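Local coordinates for protein mevalonate diphosphate decarboxylase (Legionella pneumophila, PDB 3LTO) that probably catalyses the ATP-dependent decarboxylation of mevalonate 5-diphosphate to isopentenyl diphosphate, a step of isoprenoid lipid biosynthesis, at residues 217-220 and 221-225; 226-229 and 230-233; 234-237 and 238-242; 268-271 and 272-276. All coordinates share one frame; numbering follows the deposited sequence.

All four contacts are local, so none closes a long loop; they follow one another along the chain without nesting or crossing. Interaction 1 covers the last two turns of helix 208-224 and the residue after it. Interaction 2 takes in the short connection and the opening turns of helix 228-247, where Ile-231 folds back on Leu-219, Ala-222 and Phe-223. Interaction 3 continues the same helix, and its Ile-234 still reaches Leu-218 and Leu-219. Interaction 4 ends the next helix, 258-274; its Trp-271 packs on Tyr-232 and Trp-228 of interaction 2, while Glu-268 touches Trp-236 of interaction 3. Helix 228-247 therefore lies between its two neighbours in the chain and touches both.

Interaction 1. Residues 217-220 and 221-225; sequences KLLL and NAFEN
Leu-219 and Phe-223 sit one turn apart near the end of helix 208-224, where residues 217-220 hand their carbonyls to the amides of Asn-221, Ala-222, Phe-223 and Glu-224 in regular i to i+4 hydrogen bonds. The bond from Phe-223 N to Leu-219 O is short, 2.8 Å, and Leu-219 O also takes a weak second bond from Ala-222 N. On the buried side, Leu-219 and Phe-223 run side by side in the same direction. The leucine has CG anti to its backbone N (chi1 -175°), and this brings CG to 3.4 Å from Phe-223 CE2 and its CD1 to 3.5 Å from the same ring carbon. Leu-219 CD2 lies in the plane of the ring, at its edge. The ring is thus met at its CE2 corner, while Trp-158 joins it in an edge-to-face pair. Small Ala-222 suits a buried position where Ile-231 of the next helix must come close. Lys-217 and Asn-221 lie alongside each other on the exposed side, Asn-221 ND2 3.7 Å from Lys-217 CG and near Lys-217 O without the angle for a hydrogen bond; Lys-217 also packs on Asp-306 of the second subunit. Past Asn-225 the helix closes in a Schellman motif, with Lys-226 at positive phi as its C-prime residue, Lys-226 N bonded to Phe-223 O and Asp-227 N to Ala-222 O.

Interaction 2. Residues 226-229 and 230-233; sequences KDWT and SIYQ
The indole of Trp-228 is met obliquely by Ile-231, whose CD1 lies 4.0 Å from CE3, whereas the ring of Tyr-232 has the carbonyl oxygen of Thr-229 at its edge, near the ring plane. Other parts of the fold hold the two aromatics: Tyr-173 meets Trp-228 edge-to-face, Arg-293 makes a cation-pi contact with it, Gly-277 O accepts from its NE1, and Tyr-232 stacks on Trp-271. The third flat group, the carboxylate of Asp-227, is gripped by Ser-230 from above its plane. Ser-230 N donates to OD1 of Asp-227 at 3.2 Å, and Ser-230 OG donates to OD2 of Asp-227 at 2.8 Å, so each oxygen has its own bond. A chi1 of -175° carries the carboxylate away from its own N and forward over the first turn, where its negative charge would also be expected to suit the positive end of the helix dipole. A short serine is well matched to this place, since its hydroxyl sits close to its own backbone. One turn on, Gln-233 lies beside Thr-229, its CD 4.1 Å from CG2 of the threonine, and Gln-233 N bonds to Thr-229 O at 3.1 Å. Asp-227 is a classic N-cap, opening helix 228-247 by supplying an acceptor to an amide of the first turn that has no i-4 carbonyl in the helix and whose other bond, to Asp-227 O, is weak.

Interaction 3. Residues 234-237 and 238-242; sequences ICWH and EFLDM
Between Ile-234 to His-237 and Glu-238 to Asp-241 the backbone makes four successive i to i+4 hydrogen bonds of regular alpha helix, from Glu-238 N to Ile-234 O (2.8 Å) through to Asp-241 N to His-237 O (3.0 Å). Trp-236 carries the side-chain contact. Phe-239 points its edge at the face of the tryptophan's six-membered ring in a T-shaped pair, with centroids 5.5 Å apart and planes at 77°; the closest ring carbons are Trp-236 CE3 and Phe-239 CE2, at 3.8 Å. This geometry depends on an unusual torsion: CG of Phe-239 stands between its backbone N and carbonyl carbon (chi1 83°), a crowded position for a helix residue. It swings the ring back along the preceding turn, where Trp-236 O lies over one face and Cys-235 O near the edge. Leu-240 reaches Trp-236 at the pyrrole end instead, its CD1 3.3 Å from NE1 and 3.4 Å from CD1 of the indole. Branched and flat groups fit together here because the leucine methyl and the phenyl edge use different parts of one large ring system. Acidic Glu-238 and Asp-241 are buried but compensated: Arg-208 forms salt bridges with both, Arg-211 with Asp-241, and Asn-215 and the amide of Lys-15 also bond to Glu-238. Within the fold, Ile-234 faces helix 208-224; Cys-235 and Phe-239 touch Val-279 and Thr-281 of strand 279-281; and Trp-236 packs on Val-280 of that strand and on Leu-264 and Glu-268 of helix 258-274.

Interaction 4. Residues 268-271 and 272-276; sequences EKFW and NEKGD
Phe-270 and Trp-271 meet Lys-274 and Asp-276 in a helix C-terminus closed by glycine, a local contact where helix 258-274 turns toward strand 279-281 in the C-terminal domain. The last bonds run from Lys-274 N to Phe-270 O and from Gly-275 N to Trp-271 O, both 2.8 Å; the second is bent, with the amide above the carbonyl plane, as the chain leaves the helix. Gly-275 has positive phi (74°), a conformation that residues with a side chain adopt less readily. Lys-274 lies across Phe-270 with its aliphatic part: CG sits over the ring face, 3.7 Å from the centroid, a CH-pi contact. A bend at chi2 (-62°) then keeps the chain near the ring, with CE 3.8 Å from Phe-270 CE1, while the charged end bridges to Glu-273 OE2 and bonds to Gln-302. A long lysine suits this boundary, apolar along its length and charged at its end; on the buried side Phe-303 meets the phenyl edge-to-face. On the exposed side, Asn-272 ND2 lies 2.8 Å from Glu-268 O, at too poor an angle for a hydrogen bond; that carbonyl is taken by Asn-272 N. Trp-271 gives its NE1 to Pro-278 O, so the indole's polar atom is satisfied within the fold. The backbone of Asp-276 covers the indole face away from Tyr-232. Beyond the helix end Asp-276 turns its carboxylate at right angles to the indole and pairs OD1 with Arg-293, while its CA rests 3.5 Å from Trp-271 CZ3.

Interaction 1. Residues 217-220 and 221-225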
loop_
_atom_site.group_PDB
_atom_site.type_symbol
_atom_site.label_atom_id
_atom_site.label_comp_id
_atom_site.label_asym_id
_atom_site.label_seq_id
_atom_site.Cartn_x
_atom_site.Cartn_y
_atom_site.Cartn_z
ATOM N N LYS A 217 18.077 -0.694 -2.310
ATOM C CA LYS A 217 18.340 -1.041 -3.700
ATOM C C LYS A 217 19.676 -1.764 -3.786
ATOM O O LYS A 217 19.802 -2.759 -4.495
ATOM C CB LYS A 217 18.381 0.214 -4.580
ATOM C CG LYS A 217 18.913 -0.057 -5.988
ATOM C CD LYS A 217 19.192 1.229 -6.763
ATOM C CE LYS A 217 17.936 1.783 -7.409
ATOM N NZ LYS A 217 17.436 0.906 -8.510
ATOM N N LEU A 218 20.674 -1.268 -3.058
ATOM C CA LEU A 218 21.996 -1.893 -3.072
ATOM C C LEU A 218 21.957 -3.272 -2.416
ATOM O O LEU A 218 22.513 -4.242 -2.938
ATOM C CB LEU A 218 23.016 -1.002 -2.353
ATOM C CG LEU A 218 23.354 0.332 -3.029
ATOM C CD1 LEU A 218 24.266 1.153 -2.131
ATOM C CD2 LEU A 218 24.025 0.067 -4.366
ATOM N N LEU A 219 21.291 -3.353 -1.270
ATOM C CA LEU A 219 21.180 -4.608 -0.539
ATOM C C LEU A 219 20.493 -5.688 -1.383
ATOM O O LEU A 219 20.993 -6.813 -1.497
ATOM C CB LEU A 219 20.400 -4.381 0.754
ATOM C CG LEU A 219 20.301 -5.579 1.695
ATOM C CD1 LEU A 219 21.708 -6.098 2.029
ATOM C CD2 LEU A 219 19.553 -5.167 2.961
ATOM N N LEU A 220 19.348 -5.349 -1.970
ATOM C CA LEU A 220 18.620 -6.302 -2.801
ATOM C C LEU A 220 19.519 -6.805 -3.928
ATOM O O LEU A 220 19.518 -7.995 -4.242
ATOM C CB LEU A 220 17.356 -5.653 -3.368
ATOM C CG LEU A 220 15.991 -6.058 -2.793
ATOM C CD1 LEU A 220 16.129 -6.572 -1.387
ATOM C CD2 LEU A 220 15.043 -4.863 -2.846
ATOM N N ASN A 221 20.293 -5.902 -4.526
ATOM C CA ASN A 221 21.211 -6.285 -5.595
ATOM C C ASN A 221 22.303 -7.186 -5.029
ATOM O O ASN A 221 22.801 -8.072 -5.718
ATOM C CB ASN A 221 21.864 -5.055 -6.244
ATOM C CG ASN A 221 20.915 -4.297 -7.160
ATOM O OD1 ASN A 221 20.185 -4.899 -7.956
ATOM N ND2 ASN A 221 20.931 -2.972 -7.065
ATOM N N ALA A 222 22.676 -6.950 -3.775
ATOM C CA ALA A 222 23.709 -7.758 -3.125
ATOM C C ALA A 222 23.177 -9.178 -2.969
ATOM O O ALA A 222 23.880 -10.146 -3.255
ATOM C CB ALA A 222 24.069 -7.173 -1.760
ATOM N N PHE A 223 21.929 -9.292 -2.519
ATOM C CA PHE A 223 21.298 -10.593 -2.349
ATOM C C PHE A 223 21.266 -11.361 -3.676
ATOM O O PHE A 223 21.701 -12.511 -3.744
ATOM C CB PHE A 223 19.879 -10.420 -1.800
ATOM C CG PHE A 223 19.821 -10.302 -0.299
ATOM C CD1 PHE A 223 19.915 -11.438 0.504
ATOM C CD2 PHE A 223 19.693 -9.060 0.314
ATOM C CE1 PHE A 223 19.882 -11.338 1.893
ATOM C CE2 PHE A 223 19.659 -8.947 1.705
ATOM C CZ PHE A 223 19.755 -10.092 2.497
ATOM N N GLU A 224 20.758 -10.716 -4.720
ATOM C CA GLU A 224 20.672 -11.327 -6.044
ATOM C C GLU A 224 22.020 -11.882 -6.488
ATOM O O GLU A 224 22.090 -12.963 -7.066
ATOM C CB GLU A 224 20.175 -10.294 -7.066
ATOM C CG GLU A 224 20.378 -10.676 -8.534
ATOM C CD GLU A 224 19.419 -11.752 -9.019
ATOM O OE1 GLU A 224 18.194 -11.492 -9.036
ATOM O OE2 GLU A 224 19.892 -12.856 -9.389
ATOM N N ASN A 225 23.088 -11.143 -6.214
ATOM C CA ASN A 225 24.423 -11.577 -6.606
ATOM C C ASN A 225 25.115 -12.466 -5.576
ATOM O O ASN A 225 26.285 -12.798 -5.743
ATOM C CB ASN A 225 25.323 -10.369 -6.886
ATOM C CG ASN A 225 24.783 -9.478 -7.986
ATOM O OD1 ASN A 225 24.390 -9.952 -9.052
ATOM N ND2 ASN A 225 24.774 -8.173 -7.739
#

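Interaction 2. Residues 226-229 and 230-233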
loop_
_atom_site.group_PDB
_atom_site.type_symbol
_atom_site.label_atom_id
_atom_site.label_comp_id
_atom_site.label_asym_id
_atom_site.label_seq_id
_atom_site.Cartn_x
_atom_site.Cartn_y
_atom_site.Cartn_z
ATOM N N LYS A 226 24.415 -12.855 -4.518
ATOM C CA LYS A 226 25.039 -13.690 -3.496
ATOM C C LYS A 226 26.346 -13.023 -3.075
ATOM O O LYS A 226 27.393 -13.669 -2.995
ATOM C CB LYS A 226 25.337 -15.084 -4.055
ATOM C CG LYS A 226 24.112 -15.837 -4.547
ATOM C CD LYS A 226 23.362 -16.511 -3.410
ATOM C CE LYS A 226 24.045 -17.810 -3.004
ATOM N NZ LYS A 226 23.317 -18.528 -1.920
ATOM N N ASP A 227 26.277 -11.719 -2.828
ATOM C CA ASP A 227 27.438 -10.937 -2.419
ATOM C C ASP A 227 27.341 -10.602 -0.925
ATOM O O ASP A 227 26.950 -9.495 -0.543
ATOM C CB ASP A 227 27.503 -9.658 -3.253
ATOM C CG ASP A 227 28.747 -8.843 -2.984
ATOM O OD1 ASP A 227 29.518 -9.194 -2.069
ATOM O OD2 ASP A 227 28.953 -7.836 -3.687
ATOM N N TRP A 228 27.711 -11.573 -0.093
ATOM C CA TRP A 228 27.656 -11.446 1.365
ATOM C C TRP A 228 28.473 -10.280 1.921
ATOM O O TRP A 228 28.071 -9.637 2.899
ATOM C CB TRP A 228 28.119 -12.760 2.002
ATOM C CG TRP A 228 27.809 -12.910 3.464
ATOM C CD1 TRP A 228 28.700 -12.879 4.498
ATOM C CD2 TRP A 228 26.529 -13.181 4.045
ATOM N NE1 TRP A 228 28.056 -13.121 5.686
ATOM C CE2 TRP A 228 26.722 -13.308 5.439
ATOM C CE3 TRP A 228 25.237 -13.330 3.525
ATOM C CZ2 TRP A 228 25.667 -13.578 6.324
ATOM C CZ3 TRP A 228 24.186 -13.600 4.405
ATOM C CH2 TRP A 228 24.411 -13.720 5.790
ATOM N N THR A 229 29.617 -10.013 1.299
ATOM C CA THR A 229 30.483 -8.925 1.725
ATOM C C THR A 229 29.748 -7.584 1.598
ATOM O O THR A 229 29.865 -6.717 2.476
ATOM C CB THR A 229 31.787 -8.891 0.879
ATOM O OG1 THR A 229 32.486 -10.135 1.019
ATOM C CG2 THR A 229 32.694 -7.774 1.344
ATOM N N SER A 230 28.991 -7.410 0.514
ATOM C CA SER A 230 28.239 -6.170 0.316
ATOM C C SER A 230 27.032 -6.080 1.253
ATOM O O SER A 230 26.649 -4.984 1.674
ATOM C CB SER A 230 27.761 -6.038 -1.132
ATOM O OG SER A 230 28.815 -5.626 -1.980
ATOM N N ILE A 231 26.424 -7.224 1.563
ATOM C CA ILE A 231 25.282 -7.245 2.473
ATOM C C ILE A 231 25.812 -6.740 3.820
ATOM O O ILE A 231 25.217 -5.857 4.451
ATOM C CB ILE A 231 24.698 -8.680 2.618
ATOM C CG1 ILE A 231 24.102 -9.122 1.278
ATOM C CG2 ILE A 231 23.621 -8.718 3.710
ATOM C CD1 ILE A 231 23.501 -10.512 1.278
ATOM N N TYR A 232 26.950 -7.287 4.234
ATOM C CA TYR A 232 27.592 -6.882 5.486
ATOM C C TYR A 232 27.828 -5.365 5.530
ATOM O O TYR A 232 27.368 -4.691 6.447
ATOM C CB TYR A 232 28.921 -7.626 5.635
ATOM C CG TYR A 232 29.959 -6.954 6.512
ATOM C CD1 TYR A 232 29.743 -6.762 7.876
ATOM C CD2 TYR A 232 31.184 -6.553 5.979
ATOM C CE1 TYR A 232 30.716 -6.193 8.685
ATOM C CE2 TYR A 232 32.172 -5.980 6.783
ATOM C CZ TYR A 232 31.931 -5.804 8.134
ATOM O OH TYR A 232 32.914 -5.262 8.934
ATOM N N GLN A 233 28.526 -4.838 4.528
ATOM C CA GLN A 233 28.840 -3.412 4.461
ATOM C C GLN A 233 27.604 -2.517 4.442
ATOM O O GLN A 233 27.526 -1.532 5.177
ATOM C CB GLN A 233 29.711 -3.138 3.233
ATOM C CG GLN A 233 30.946 -4.029 3.176
ATOM C CD GLN A 233 31.778 -3.823 1.924
ATOM O OE1 GLN A 233 31.248 -3.764 0.816
ATOM N NE2 GLN A 233 33.093 -3.732 2.096
#

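Interaction 3. Residues 234-237 and 238-242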
loop_
_atom_site.group_PDB
_atom_site.type_symbol
_atom_site.label_atom_id
_atom_site.label_comp_id
_atom_site.label_asym_id
_atom_site.label_seq_id
_atom_site.Cartn_x
_atom_site.Cartn_y
_atom_site.Cartn_z
ATOM N N ILE A 234 26.639 -2.855 3.600
ATOM C CA ILE A 234 25.414 -2.075 3.517
ATOM C C ILE A 234 24.682 -2.078 4.860
ATOM O O ILE A 234 24.301 -1.024 5.367
ATOM C CB ILE A 234 24.475 -2.635 2.429
ATOM C CG1 ILE A 234 25.178 -2.612 1.068
ATOM C CG2 ILE A 234 23.197 -1.809 2.366
ATOM C CD1 ILE A 234 24.435 -3.376 -0.003
ATOM N N CYS A 235 24.480 -3.256 5.440
ATOM C CA CYS A 235 23.784 -3.327 6.720
ATOM C C CYS A 235 24.543 -2.562 7.790
ATOM O O CYS A 235 23.941 -1.988 8.702
ATOM C CB CYS A 235 23.582 -4.785 7.146
ATOM S SG CYS A 235 22.380 -5.688 6.124
ATOM N N TRP A 236 25.868 -2.559 7.671
ATOM C CA TRP A 236 26.731 -1.859 8.614
ATOM C C TRP A 236 26.424 -0.365 8.516
ATOM O O TRP A 236 26.157 0.305 9.517
ATOM C CB TRP A 236 28.194 -2.137 8.252
ATOM C CG TRP A 236 29.237 -1.630 9.217
ATOM C CD1 TRP A 236 29.914 -0.444 9.150
ATOM C CD2 TRP A 236 29.779 -2.337 10.344
ATOM N NE1 TRP A 236 30.846 -0.371 10.157
ATOM C CE2 TRP A 236 30.784 -1.519 10.904
ATOM C CE3 TRP A 236 29.510 -3.582 10.932
ATOM C CZ2 TRP A 236 31.526 -1.907 12.027
ATOM C CZ3 TRP A 236 30.247 -3.969 12.047
ATOM C CH2 TRP A 236 31.247 -3.132 12.583
ATOM N N HIS A 237 26.454 0.144 7.289
ATOM C CA HIS A 237 26.179 1.549 7.031
ATOM C C HIS A 237 24.776 1.913 7.497
ATOM O O HIS A 237 24.564 2.968 8.093
ATOM C CB HIS A 237 26.339 1.841 5.533
ATOM C CG HIS A 237 27.749 1.713 5.042
ATOM N ND1 HIS A 237 28.062 1.544 3.711
ATOM C CD2 HIS A 237 28.929 1.736 5.706
ATOM C CE1 HIS A 237 29.375 1.464 3.576
ATOM N NE2 HIS A 237 29.924 1.579 4.773
ATOM N N GLU A 238 23.823 1.023 7.238
ATOM C CA GLU A 238 22.438 1.247 7.625
ATOM C C GLU A 238 22.216 1.442 9.137
ATOM O O GLU A 238 21.635 2.450 9.546
ATOM C CB GLU A 238 21.568 0.100 7.095
ATOM C CG GLU A 238 20.120 0.097 7.588
ATOM C CD GLU A 238 19.233 1.140 6.915
ATOM O OE1 GLU A 238 19.740 1.965 6.126
ATOM O OE2 GLU A 238 18.014 1.126 7.183
ATOM N N PHE A 239 22.680 0.514 9.976
ATOM C CA PHE A 239 22.445 0.685 11.409
ATOM C C PHE A 239 23.260 1.823 12.023
ATOM O O PHE A 239 22.813 2.481 12.961
ATOM C CB PHE A 239 22.652 -0.640 12.175
ATOM C CG PHE A 239 24.083 -0.956 12.533
ATOM C CD1 PHE A 239 24.669 -0.431 13.681
ATOM C CD2 PHE A 239 24.827 -1.828 11.746
ATOM C CE1 PHE A 239 25.973 -0.771 14.044
ATOM C CE2 PHE A 239 26.131 -2.175 12.095
ATOM C CZ PHE A 239 26.706 -1.645 13.250
ATOM N N LEU A 240 24.444 2.078 11.484
ATOM C CA LEU A 240 25.258 3.171 12.003
ATOM C C LEU A 240 24.580 4.504 11.674
ATOM O O LEU A 240 24.655 5.462 12.446
ATOM C CB LEU A 240 26.675 3.116 11.426
ATOM C CG LEU A 240 27.540 1.981 11.993
ATOM C CD1 LEU A 240 28.927 1.988 11.354
ATOM C CD2 LEU A 240 27.655 2.148 13.498
ATOM N N ASP A 241 23.894 4.546 10.539
ATOM C CA ASP A 241 23.169 5.741 10.111
ATOM C C ASP A 241 22.151 6.064 11.191
ATOM O O ASP A 241 22.137 7.159 11.759
ATOM C CB ASP A 241 22.435 5.460 8.799
ATOM C CG ASP A 241 21.710 6.681 8.251
ATOM O OD1 ASP A 241 21.583 7.698 8.962
ATOM O OD2 ASP A 241 21.257 6.619 7.096
HETATM N N MSE A 242 21.303 5.085 11.481
HETATM C CA MSE A 242 20.278 5.268 12.491
HETATM C C MSE A 242 20.867 5.710 13.819
HETATM O O MSE A 242 20.411 6.688 14.397
HETATM C CB MSE A 242 19.473 3.981 12.697
HETATM C CG MSE A 242 18.434 4.086 13.805
HETATM SE SE MSE A 242 17.178 2.618 13.863
HETATM C CE MSE A 242 18.246 1.326 14.764
#

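Interaction 4. Residues 268-271 and 272-276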
loop_
_atom_site.group_PDB
_atom_site.type_symbol
_atom_site.label_atom_id
_atom_site.label_comp_id
_atom_site.label_asym_id
_atom_site.label_seq_id
_atom_site.Cartn_x
_atom_site.Cartn_y
_atom_site.Cartn_z
ATOM N N GLU A 268 35.212 -6.004 12.489
ATOM C CA GLU A 268 35.781 -5.471 11.257
ATOM C C GLU A 268 37.134 -6.115 10.991
ATOM O O GLU A 268 37.396 -6.589 9.887
ATOM C CB GLU A 268 35.959 -3.957 11.350
ATOM C CG GLU A 268 34.688 -3.179 11.462
ATOM C CD GLU A 268 34.932 -1.683 11.456
ATOM O OE1 GLU A 268 35.596 -1.178 12.384
ATOM O OE2 GLU A 268 34.461 -1.014 10.518
ATOM N N LYS A 269 37.992 -6.124 12.007
ATOM C CA LYS A 269 39.314 -6.719 11.873
ATOM C C LYS A 269 39.167 -8.196 11.527
ATOM O O LYS A 269 39.929 -8.725 10.722
ATOM C CB LYS A 269 40.113 -6.566 13.173
ATOM C CG LYS A 269 40.579 -5.148 13.483
ATOM C CD LYS A 269 41.258 -5.087 14.854
ATOM C CE LYS A 269 41.748 -3.686 15.207
ATOM N NZ LYS A 269 42.870 -3.240 14.328
ATOM N N PHE A 270 38.188 -8.862 12.142
ATOM C CA PHE A 270 37.951 -10.278 11.868
ATOM C C PHE A 270 37.642 -10.445 10.383
ATOM O O PHE A 270 38.195 -11.323 9.730
ATOM C CB PHE A 270 36.775 -10.811 12.695
ATOM C CG PHE A 270 36.544 -12.291 12.535
ATOM C CD1 PHE A 270 37.342 -13.213 13.214
ATOM C CD2 PHE A 270 35.537 -12.767 11.695
ATOM C CE1 PHE A 270 37.142 -14.588 13.062
ATOM C CE2 PHE A 270 35.333 -14.141 11.538
ATOM C CZ PHE A 270 36.136 -15.050 12.224
ATOM N N TRP A 271 36.764 -9.586 9.863
ATOM C CA TRP A 271 36.366 -9.608 8.454
ATOM C C TRP A 271 37.553 -9.382 7.510
ATOM O O TRP A 271 37.651 -10.027 6.464
ATOM C CB TRP A 271 35.311 -8.522 8.170
ATOM C CG TRP A 271 33.885 -9.020 8.007
ATOM C CD1 TRP A 271 32.899 -9.013 8.953
ATOM C CD2 TRP A 271 33.292 -9.565 6.817
ATOM N NE1 TRP A 271 31.731 -9.511 8.427
ATOM C CE2 TRP A 271 31.942 -9.857 7.118
ATOM C CE3 TRP A 271 33.770 -9.830 5.526
ATOM C CZ2 TRP A 271 31.060 -10.406 6.172
ATOM C CZ3 TRP A 271 32.889 -10.379 4.579
ATOM C CH2 TRP A 271 31.552 -10.658 4.911
ATOM N N ASN A 272 38.440 -8.457 7.874
ATOM C CA ASN A 272 39.608 -8.152 7.048
ATOM C C ASN A 272 40.557 -9.338 7.008
ATOM O O ASN A 272 41.112 -9.676 5.963
ATOM C CB ASN A 272 40.353 -6.935 7.599
ATOM C CG ASN A 272 39.499 -5.685 7.612
ATOM O OD1 ASN A 272 38.890 -5.323 6.607
ATOM N ND2 ASN A 272 39.459 -5.010 8.753
ATOM N N GLU A 273 40.727 -9.958 8.166
ATOM C CA GLU A 273 41.601 -11.105 8.338
ATOM C C GLU A 273 41.090 -12.354 7.617
ATOM O O GLU A 273 41.821 -12.970 6.849
ATOM C CB GLU A 273 41.747 -11.410 9.834
ATOM C CG GLU A 273 42.678 -12.569 10.157
ATOM C CD GLU A 273 42.378 -13.208 11.506
ATOM O OE1 GLU A 273 42.221 -12.474 12.506
ATOM O OE2 GLU A 273 42.303 -14.452 11.568
ATOM N N LYS A 274 39.834 -12.718 7.869
ATOM C CA LYS A 274 39.225 -13.910 7.282
ATOM C C LYS A 274 38.693 -13.756 5.862
ATOM O O LYS A 274 38.542 -14.745 5.143
ATOM C CB LYS A 274 38.073 -14.401 8.168
ATOM C CG LYS A 274 38.460 -14.762 9.589
ATOM C CD LYS A 274 39.450 -15.917 9.620
ATOM C CE LYS A 274 39.913 -16.196 11.036
ATOM N NZ LYS A 274 40.977 -17.240 11.104
ATOM N N GLY A 275 38.394 -12.526 5.464
ATOM C CA GLY A 275 37.851 -12.298 4.137
ATOM C C GLY A 275 36.401 -12.751 4.090
ATOM O O GLY A 275 35.809 -12.892 3.020
ATOM N N ASP A 276 35.826 -12.980 5.267
ATOM C CA ASP A 276 34.444 -13.425 5.388
ATOM C C ASP A 276 34.024 -13.225 6.845
ATOM O O ASP A 276 34.866 -13.174 7.746
ATOM C CB ASP A 276 34.334 -14.904 4.988
ATOM C CG ASP A 276 32.894 -15.400 4.933
ATOM O OD1 ASP A 276 31.995 -14.607 4.585
ATOM O OD2 ASP A 276 32.659 -16.597 5.221
#